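Local coordinates for SusD-like protein BACOVA_02651 (Bacteroides ovatus, PDB 5E75) that binds polysaccharide at the cell surface and probably captures xyloglucan before its transport into the periplasm for degradation, at residues Q37-P42 with S73-G78; Y57-T62 with A67-L72; V61-T66 with S420-M425. All blocks are in the same frame, centred on the assembly; numbering follows the deposited sequence.

Running from the N terminus, the chain passes through 37-42, the lead-in to helix 40-46, and then winds through 57-62 and 61-66 before entering the long helix 70-95. Contact 1 closes the loop of 30 residues between Pro42 and Ser73. Contact 2 lies within that loop and closes a much tighter one, with four residues between its segments. Arg38 of contact 1 reaches Tyr57 of contact 2 through a hydrogen bond between NH1 and OH. Contact 3 shares Val61 and Thr62 with contact 2, crosses contact 1 along the chain, and ties this N-terminal region to helix 421-431, more than 350 residues further on.

Contact 1 of 3, residues Q37-P42 with S73-G78; sequences QRSIVP and SGAWSG. With EDO (1,2-ethanediol), chain D.
Helix 70-95, one of the long helices of this SusD-family fold, receives the turn that leads into helix 40-46, and Ser39 meets Ala75 at the point where they touch. The contact is small and buried, with only 82 Å² covered between the two segments. Ser39 OG sits 3.3 Å from Ala75 CB and 3.5 Å from Ala75 CA. With chi1 at 63°, the hydroxyl is placed between the backbone N and the carbonyl carbon, and from there it meets the flank of the helix. Ser39 CB follows behind it, 4.0 Å from Ala75 CB. No hydrogen bond crosses between the segments: the hydroxyl has a weak one to Tyr35 O in its own part of the chain, while toward Ala75 its oxygen makes only a van der Waals contact with CB and CA. With small residues on both sides, Ser39 against Gly74 and Ala75, the backbones can come close, and the CA atoms of Ser39 and Ala75 are 5.8 Å apart. Ser77, two residues further along the helix, hydrogen-bonds through OG to Asp34 OD2. Trp76 points away from the turn, and its indole meets Trp128 edge-to-face. At the indole edge, near the ring plane, NE1 donates a 2.9 Å hydrogen bond to O1 of a 1,2-ethanediol molecule, probably from the crystallisation liquor, with an N-H...O angle of 149°.

Contact 2 of 3, residues Y57-T62 with A67-L72; sequences YPQFVT and ALDENL. With EDO (1,2-ethanediol), chain E.
Asp69 OD1 accepts two hydrogen bonds from Asn71 while Gln59 and Phe60 come up to the same carboxylate. Asn71 N comes in on the anti lone pair at 2.9 Å from Asp69 OD1, and Asn71 ND2 uses the syn lone pair of the same oxygen, which lies 21° out of the Asn71 amide plane. The other oxygen, OD2, is met by Gln59 NE2 at 2.8 Å, nearly along the C-O axis and close to the plane of the amide; at 164° this bond is the straightest of the three. Gln59 reaches it by a bend at chi2 (-88°), which turns the amide back toward the carboxylate. Both carboxylate oxygens are therefore in use, which should fix the rotation of the group. Phe60 approaches from the opposite direction, and its CE1 edge lies 3.4 Å from Asp69 OD1, so ring hydrogens probably face the negative charge. An alanine in place of Asp69 would probably leave Gln59 NE2, Asn71 ND2 and the backbone N of Asn71 without their acceptor, uncapping the helix start and letting the Gln59 amide turn. Held as it is, the Asn71 amide stands almost perpendicular to the Tyr57 ring, with ND2 3.2 Å above one face and offset toward the rim. Tyr57 OH is bound by Arg38, and Glu70 OE2 lies at the ring's edge. Tyr57 O accepts a 2.8 Å hydrogen bond from O2 of a 1,2-ethanediol, probably from the crystallisation liquor. Asn71 CB packs on Phe60 CZ at 3.6 Å, while Asn71 OD1 is buried without a hydrogen-bonding partner. The arrangement is a helix N-cap: Asp69 precedes the first turn of helix 70-95 and accepts from Asn71 N, joining that helix start to the short helix 58-62.

Contact 3 of 3, residues V61-T66 with S420-M425; sequences VTFQVT and SNWYDM
Aromatic packing carries this contact: Phe63 and Trp422 approach from opposite directions and meet through CZ and CH2. Phe63 CZ lies 3.7 Å from Trp422 CH2, and CE1 of the same phenylalanine is 3.9 Å from that carbon. Trp422 CH2 sits at the edge of the Phe63 ring, in its plane, whereas Phe63 CZ comes to the indole obliquely. The planes are inclined at 63° and the centroid of the phenyl ring is 5.8 Å from that of the six-membered indole ring, an oblique aromatic pair. Trp422 has CG anti to the backbone N (chi1 175°), which extends the indole out from helix 421-431. Ile493 of helix 490-493 touches both side chains, and Phe440 meets the indole at a slant. Phe63 itself is the residue at which the chain leaves the weakly bonded helix 58-62, with positive phi (64°). Here the exit of helix 58-62 meets helix 421-431, in the C-terminal part of this SusD-family fold. Polar bonds cluster on the Phe63 side of the contact. Thr62 OG1 donates to Gln64 OE1 at 2.7 Å, in the carbonyl plane and on a lone pair, linking the residues before and after Phe63. The carbonyl oxygens of Phe63 and Val65 are hydrogen-bonded to a Tris molecule, probably from the crystallisation liquor.

Contact 1 of 3, residues Q37-P42 with S73-G78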
# COMPACT_ATOMS: atom_id res chain seq x y z
N GLN A 37 11.80 2.13 4.27
CA GLN A 37 12.73 3.25 4.33
C GLN A 37 12.90 3.95 3.00
O GLN A 37 13.40 5.07 2.95
CB GLN A 37 14.09 2.82 4.89
CG GLN A 37 14.93 1.98 3.97
CD GLN A 37 16.39 1.95 4.40
OE1 GLN A 37 16.86 0.97 4.98
NE2 GLN A 37 17.10 3.03 4.14
N ARG A 38 12.51 3.30 1.91
CA ARG A 38 12.70 3.91 0.60
C ARG A 38 11.75 3.37 -0.47
O ARG A 38 10.92 4.12 -0.98
CB ARG A 38 14.15 3.72 0.15
CG ARG A 38 14.56 4.55 -1.07
CD ARG A 38 16.05 4.90 -1.01
NE ARG A 38 16.34 5.86 0.06
CZ ARG A 38 16.28 7.19 -0.07
NH1 ARG A 38 15.94 7.75 -1.22
NH2 ARG A 38 16.57 7.96 0.98
N SER A 39 11.89 2.08 -0.79
CA SER A 39 11.28 1.51 -1.98
C SER A 39 9.74 1.45 -1.95
O SER A 39 9.13 1.38 -3.00
CB SER A 39 11.84 0.12 -2.25
OG SER A 39 11.54 -0.78 -1.20
N ILE A 40 9.15 1.47 -0.76
CA ILE A 40 7.70 1.47 -0.64
C ILE A 40 7.08 2.58 -1.49
O ILE A 40 6.02 2.38 -2.10
CB ILE A 40 7.29 1.57 0.84
CG1 ILE A 40 5.78 1.39 0.99
CG2 ILE A 40 7.76 2.90 1.46
CD1 ILE A 40 5.33 1.18 2.46
N VAL A 41 7.75 3.73 -1.57
CA VAL A 41 7.18 4.89 -2.27
C VAL A 41 7.14 4.70 -3.80
O VAL A 41 6.07 4.77 -4.39
CB VAL A 41 7.92 6.18 -1.86
CG1 VAL A 41 7.46 7.40 -2.66
CG2 VAL A 41 7.75 6.43 -0.36
N PRO A 42 8.29 4.44 -4.45
CA PRO A 42 8.23 4.26 -5.91
C PRO A 42 7.51 2.99 -6.33
O PRO A 42 6.87 2.99 -7.37
CB PRO A 42 9.70 4.23 -6.33
CG PRO A 42 10.44 3.84 -5.07
CD PRO A 42 9.69 4.52 -3.97
N SER A 73 16.58 -3.98 -4.87
CA SER A 73 17.36 -4.71 -3.89
C SER A 73 16.85 -4.41 -2.48
O SER A 73 16.75 -5.30 -1.65
CB SER A 73 18.84 -4.41 -4.06
OG SER A 73 19.06 -3.03 -4.05
N GLY A 74 16.49 -3.16 -2.22
CA GLY A 74 15.97 -2.79 -0.92
C GLY A 74 14.64 -3.47 -0.64
O GLY A 74 14.41 -3.99 0.46
N ALA A 75 13.74 -3.48 -1.62
CA ALA A 75 12.43 -4.11 -1.42
C ALA A 75 12.57 -5.62 -1.19
O ALA A 75 11.97 -6.17 -0.27
CB ALA A 75 11.50 -3.82 -2.60
N TRP A 76 13.39 -6.24 -2.02
CA TRP A 76 13.68 -7.68 -1.94
C TRP A 76 14.23 -8.00 -0.56
O TRP A 76 13.75 -8.92 0.11
CB TRP A 76 14.67 -8.07 -3.03
CG TRP A 76 15.02 -9.56 -3.15
CD1 TRP A 76 16.07 -10.22 -2.57
CD2 TRP A 76 14.35 -10.54 -3.97
NE1 TRP A 76 16.08 -11.53 -2.96
CE2 TRP A 76 15.03 -11.76 -3.82
CE3 TRP A 76 13.22 -10.50 -4.81
CZ2 TRP A 76 14.62 -12.93 -4.46
CZ3 TRP A 76 12.82 -11.66 -5.44
CH2 TRP A 76 13.53 -12.85 -5.28
N SER A 77 15.21 -7.22 -0.12
CA SER A 77 15.77 -7.38 1.23
C SER A 77 14.71 -7.22 2.32
O SER A 77 14.67 -8.00 3.26
CB SER A 77 16.89 -6.36 1.48
OG SER A 77 17.41 -6.49 2.82
N GLY A 78 13.89 -6.18 2.21
CA GLY A 78 12.86 -5.93 3.19
C GLY A 78 11.83 -7.03 3.31
O GLY A 78 11.53 -7.50 4.40
C1 EDO D . 16.12 -14.81 -1.20
O1 EDO D . 17.13 -14.02 -1.82
C2 EDO D . 16.53 -15.17 0.21
O2 EDO D . 17.06 -14.00 0.85

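Contact 2 of 3, residues Y57-T62 with A67-L72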
# COMPACT_ATOMS: atom_id res chain seq x y z
N TYR A 57 13.19 8.66 -8.87
CA TYR A 57 12.67 7.38 -9.36
C TYR A 57 11.60 7.47 -10.44
O TYR A 57 10.63 6.71 -10.43
CB TYR A 57 12.16 6.54 -8.18
CG TYR A 57 13.10 6.56 -7.01
CD1 TYR A 57 14.45 6.27 -7.19
CD2 TYR A 57 12.67 6.92 -5.75
CE1 TYR A 57 15.34 6.30 -6.12
CE2 TYR A 57 13.54 6.95 -4.68
CZ TYR A 57 14.88 6.65 -4.88
OH TYR A 57 15.76 6.68 -3.82
N PRO A 58 11.77 8.37 -11.42
CA PRO A 58 10.73 8.48 -12.46
C PRO A 58 10.59 7.19 -13.27
O PRO A 58 9.52 6.93 -13.84
CB PRO A 58 11.24 9.61 -13.34
CG PRO A 58 12.70 9.63 -13.13
CD PRO A 58 12.89 9.31 -11.68
N GLN A 59 11.66 6.41 -13.31
CA GLN A 59 11.64 5.18 -14.10
C GLN A 59 10.57 4.20 -13.64
O GLN A 59 10.11 3.39 -14.43
CB GLN A 59 13.02 4.49 -14.10
CG GLN A 59 13.55 4.10 -12.73
CD GLN A 59 14.34 5.20 -12.04
OE1 GLN A 59 14.26 6.37 -12.41
NE2 GLN A 59 15.11 4.81 -11.02
N PHE A 60 10.18 4.26 -12.37
CA PHE A 60 9.12 3.39 -11.89
C PHE A 60 7.77 3.76 -12.47
O PHE A 60 6.92 2.90 -12.72
CB PHE A 60 9.08 3.36 -10.35
CG PHE A 60 10.13 2.49 -9.77
CD1 PHE A 60 11.42 2.96 -9.64
CD2 PHE A 60 9.86 1.17 -9.44
CE1 PHE A 60 12.41 2.14 -9.15
CE2 PHE A 60 10.85 0.35 -8.95
CZ PHE A 60 12.11 0.83 -8.80
N VAL A 61 7.58 5.05 -12.73
CA VAL A 61 6.35 5.57 -13.31
C VAL A 61 6.31 5.34 -14.82
O VAL A 61 5.25 5.08 -15.40
CB VAL A 61 6.19 7.08 -13.03
CG1 VAL A 61 4.80 7.56 -13.47
CG2 VAL A 61 6.41 7.40 -11.56
N THR A 62 7.46 5.46 -15.48
CA THR A 62 7.51 5.40 -16.93
C THR A 62 7.91 4.03 -17.49
O THR A 62 8.03 3.84 -18.69
CB THR A 62 8.46 6.47 -17.49
OG1 THR A 62 9.80 6.18 -17.07
CG2 THR A 62 8.06 7.85 -16.99
N ALA A 67 17.67 -3.54 -13.68
CA ALA A 67 17.91 -4.52 -12.63
C ALA A 67 18.84 -4.03 -11.53
O ALA A 67 18.85 -4.62 -10.44
CB ALA A 67 18.45 -5.80 -13.24
N LEU A 68 19.61 -2.98 -11.80
CA LEU A 68 20.52 -2.42 -10.80
C LEU A 68 19.86 -1.46 -9.80
O LEU A 68 20.49 -1.04 -8.83
CB LEU A 68 21.67 -1.67 -11.48
CG LEU A 68 22.94 -2.48 -11.77
CD1 LEU A 68 23.92 -1.60 -12.51
CD2 LEU A 68 23.59 -3.04 -10.49
N ASP A 69 18.60 -1.14 -10.02
CA ASP A 69 17.91 -0.15 -9.21
C ASP A 69 17.92 -0.52 -7.71
O ASP A 69 17.55 -1.63 -7.31
CB ASP A 69 16.48 0.00 -9.70
CG ASP A 69 15.85 1.28 -9.25
OD1 ASP A 69 15.51 1.39 -8.06
OD2 ASP A 69 15.67 2.19 -10.10
N GLU A 70 18.33 0.44 -6.88
CA GLU A 70 18.45 0.22 -5.44
C GLU A 70 17.10 -0.08 -4.79
O GLU A 70 17.04 -0.74 -3.76
CB GLU A 70 19.12 1.42 -4.77
CG GLU A 70 18.33 2.72 -4.83
CD GLU A 70 18.68 3.59 -6.03
OE1 GLU A 70 19.17 3.05 -7.05
OE2 GLU A 70 18.48 4.83 -5.94
N ASN A 71 16.02 0.38 -5.38
CA ASN A 71 14.72 0.09 -4.83
C ASN A 71 14.36 -1.38 -4.94
O ASN A 71 13.65 -1.91 -4.09
CB ASN A 71 13.64 0.94 -5.50
CG ASN A 71 13.76 2.39 -5.15
OD1 ASN A 71 13.53 2.78 -4.01
ND2 ASN A 71 14.17 3.20 -6.11
N LEU A 72 14.84 -2.05 -5.99
CA LEU A 72 14.57 -3.47 -6.14
C LEU A 72 15.30 -4.28 -5.08
O LEU A 72 14.72 -5.16 -4.47
CB LEU A 72 14.94 -3.96 -7.54
CG LEU A 72 14.19 -3.30 -8.70
CD1 LEU A 72 14.71 -3.84 -10.02
CD2 LEU A 72 12.70 -3.54 -8.57
C1 EDO E . 7.81 8.94 -8.74
O1 EDO E . 8.67 9.57 -9.74
C2 EDO E . 8.45 7.79 -7.95
O2 EDO E . 8.41 6.58 -8.69

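Contact 3 of 3, residues V61-T66 with S420-M425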
# COMPACT_ATOMS: atom_id res chain seq x y z
N VAL A 61 7.58 5.05 -12.73
CA VAL A 61 6.35 5.57 -13.31
C VAL A 61 6.31 5.34 -14.82
O VAL A 61 5.25 5.08 -15.40
CB VAL A 61 6.19 7.08 -13.03
CG1 VAL A 61 4.80 7.56 -13.47
CG2 VAL A 61 6.41 7.40 -11.56
N THR A 62 7.46 5.46 -15.48
CA THR A 62 7.51 5.40 -16.93
C THR A 62 7.91 4.03 -17.49
O THR A 62 8.03 3.84 -18.69
CB THR A 62 8.46 6.47 -17.49
OG1 THR A 62 9.80 6.18 -17.07
CG2 THR A 62 8.06 7.85 -16.99
N PHE A 63 8.08 3.05 -16.60
CA PHE A 63 8.41 1.68 -16.98
C PHE A 63 9.78 1.56 -17.65
O PHE A 63 9.93 0.93 -18.70
CB PHE A 63 7.31 1.03 -17.82
CG PHE A 63 6.04 0.80 -17.06
CD1 PHE A 63 5.86 -0.37 -16.33
CD2 PHE A 63 5.04 1.75 -17.04
CE1 PHE A 63 4.71 -0.58 -15.61
CE2 PHE A 63 3.87 1.55 -16.33
CZ PHE A 63 3.70 0.38 -15.60
N GLN A 64 10.78 2.15 -17.01
CA GLN A 64 12.15 2.07 -17.49
C GLN A 64 13.13 1.65 -16.39
O GLN A 64 14.29 2.03 -16.39
CB GLN A 64 12.56 3.41 -18.10
CG GLN A 64 11.68 3.81 -19.29
CD GLN A 64 11.95 5.21 -19.76
OE1 GLN A 64 11.32 6.16 -19.31
NE2 GLN A 64 12.91 5.36 -20.66
N VAL A 65 12.66 0.83 -15.47
CA VAL A 65 13.50 0.36 -14.36
C VAL A 65 14.54 -0.65 -14.84
O VAL A 65 14.24 -1.52 -15.66
CB VAL A 65 12.64 -0.28 -13.25
CG1 VAL A 65 13.52 -0.72 -12.07
CG2 VAL A 65 11.58 0.68 -12.78
N THR A 66 15.76 -0.52 -14.34
CA THR A 66 16.82 -1.49 -14.64
C THR A 66 17.04 -2.39 -13.43
O THR A 66 16.67 -2.07 -12.30
CB THR A 66 18.16 -0.82 -14.97
OG1 THR A 66 18.77 -0.34 -13.77
CG2 THR A 66 17.97 0.34 -15.94
N SER A 420 -0.25 1.31 -2.14
CA SER A 420 -1.03 0.11 -2.40
C SER A 420 -1.58 0.02 -3.83
O SER A 420 -1.85 -1.07 -4.31
CB SER A 420 -2.20 0.04 -1.42
OG SER A 420 -2.99 1.21 -1.50
N ASN A 421 -1.77 1.14 -4.50
CA ASN A 421 -2.45 1.11 -5.78
C ASN A 421 -1.73 0.28 -6.82
O ASN A 421 -2.38 -0.36 -7.62
CB ASN A 421 -2.72 2.53 -6.30
CG ASN A 421 -3.85 3.24 -5.58
OD1 ASN A 421 -4.75 2.61 -5.00
ND2 ASN A 421 -3.83 4.56 -5.62
N TRP A 422 -0.40 0.26 -6.82
CA TRP A 422 0.29 -0.50 -7.86
C TRP A 422 -0.01 -1.99 -7.74
O TRP A 422 -0.21 -2.68 -8.74
CB TRP A 422 1.80 -0.28 -7.86
CG TRP A 422 2.47 -1.18 -8.89
CD1 TRP A 422 3.41 -2.13 -8.66
CD2 TRP A 422 2.19 -1.21 -10.30
NE1 TRP A 422 3.76 -2.77 -9.83
CE2 TRP A 422 3.02 -2.22 -10.85
CE3 TRP A 422 1.34 -0.50 -11.14
CZ2 TRP A 422 2.99 -2.52 -12.21
CZ3 TRP A 422 1.31 -0.81 -12.48
CH2 TRP A 422 2.14 -1.80 -13.01
N TYR A 423 -0.02 -2.51 -6.52
CA TYR A 423 -0.26 -3.93 -6.32
C TYR A 423 -1.64 -4.32 -6.84
O TYR A 423 -1.80 -5.40 -7.43
CB TYR A 423 -0.12 -4.30 -4.83
CG TYR A 423 1.26 -3.99 -4.27
CD1 TYR A 423 2.33 -4.79 -4.60
CD2 TYR A 423 1.48 -2.95 -3.36
CE1 TYR A 423 3.58 -4.56 -4.09
CE2 TYR A 423 2.75 -2.68 -2.88
CZ TYR A 423 3.79 -3.50 -3.25
OH TYR A 423 5.08 -3.35 -2.78
N ASP A 424 -2.62 -3.46 -6.64
CA ASP A 424 -3.96 -3.70 -7.17
C ASP A 424 -3.95 -3.67 -8.70
O ASP A 424 -4.64 -4.46 -9.34
CB ASP A 424 -4.95 -2.66 -6.66
CG ASP A 424 -5.19 -2.75 -5.19
OD1 ASP A 424 -4.90 -3.80 -4.61
OD2 ASP A 424 -5.73 -1.76 -4.65
N MET A 425 -3.18 -2.77 -9.30
CA MET A 425 -3.08 -2.70 -10.76
C MET A 425 -2.43 -3.95 -11.35
O MET A 425 -2.84 -4.39 -12.42
CB MET A 425 -2.35 -1.44 -11.21
CG MET A 425 -3.16 -0.20 -11.01
SD MET A 425 -2.23 1.28 -11.40
CE MET A 425 -3.50 2.53 -11.14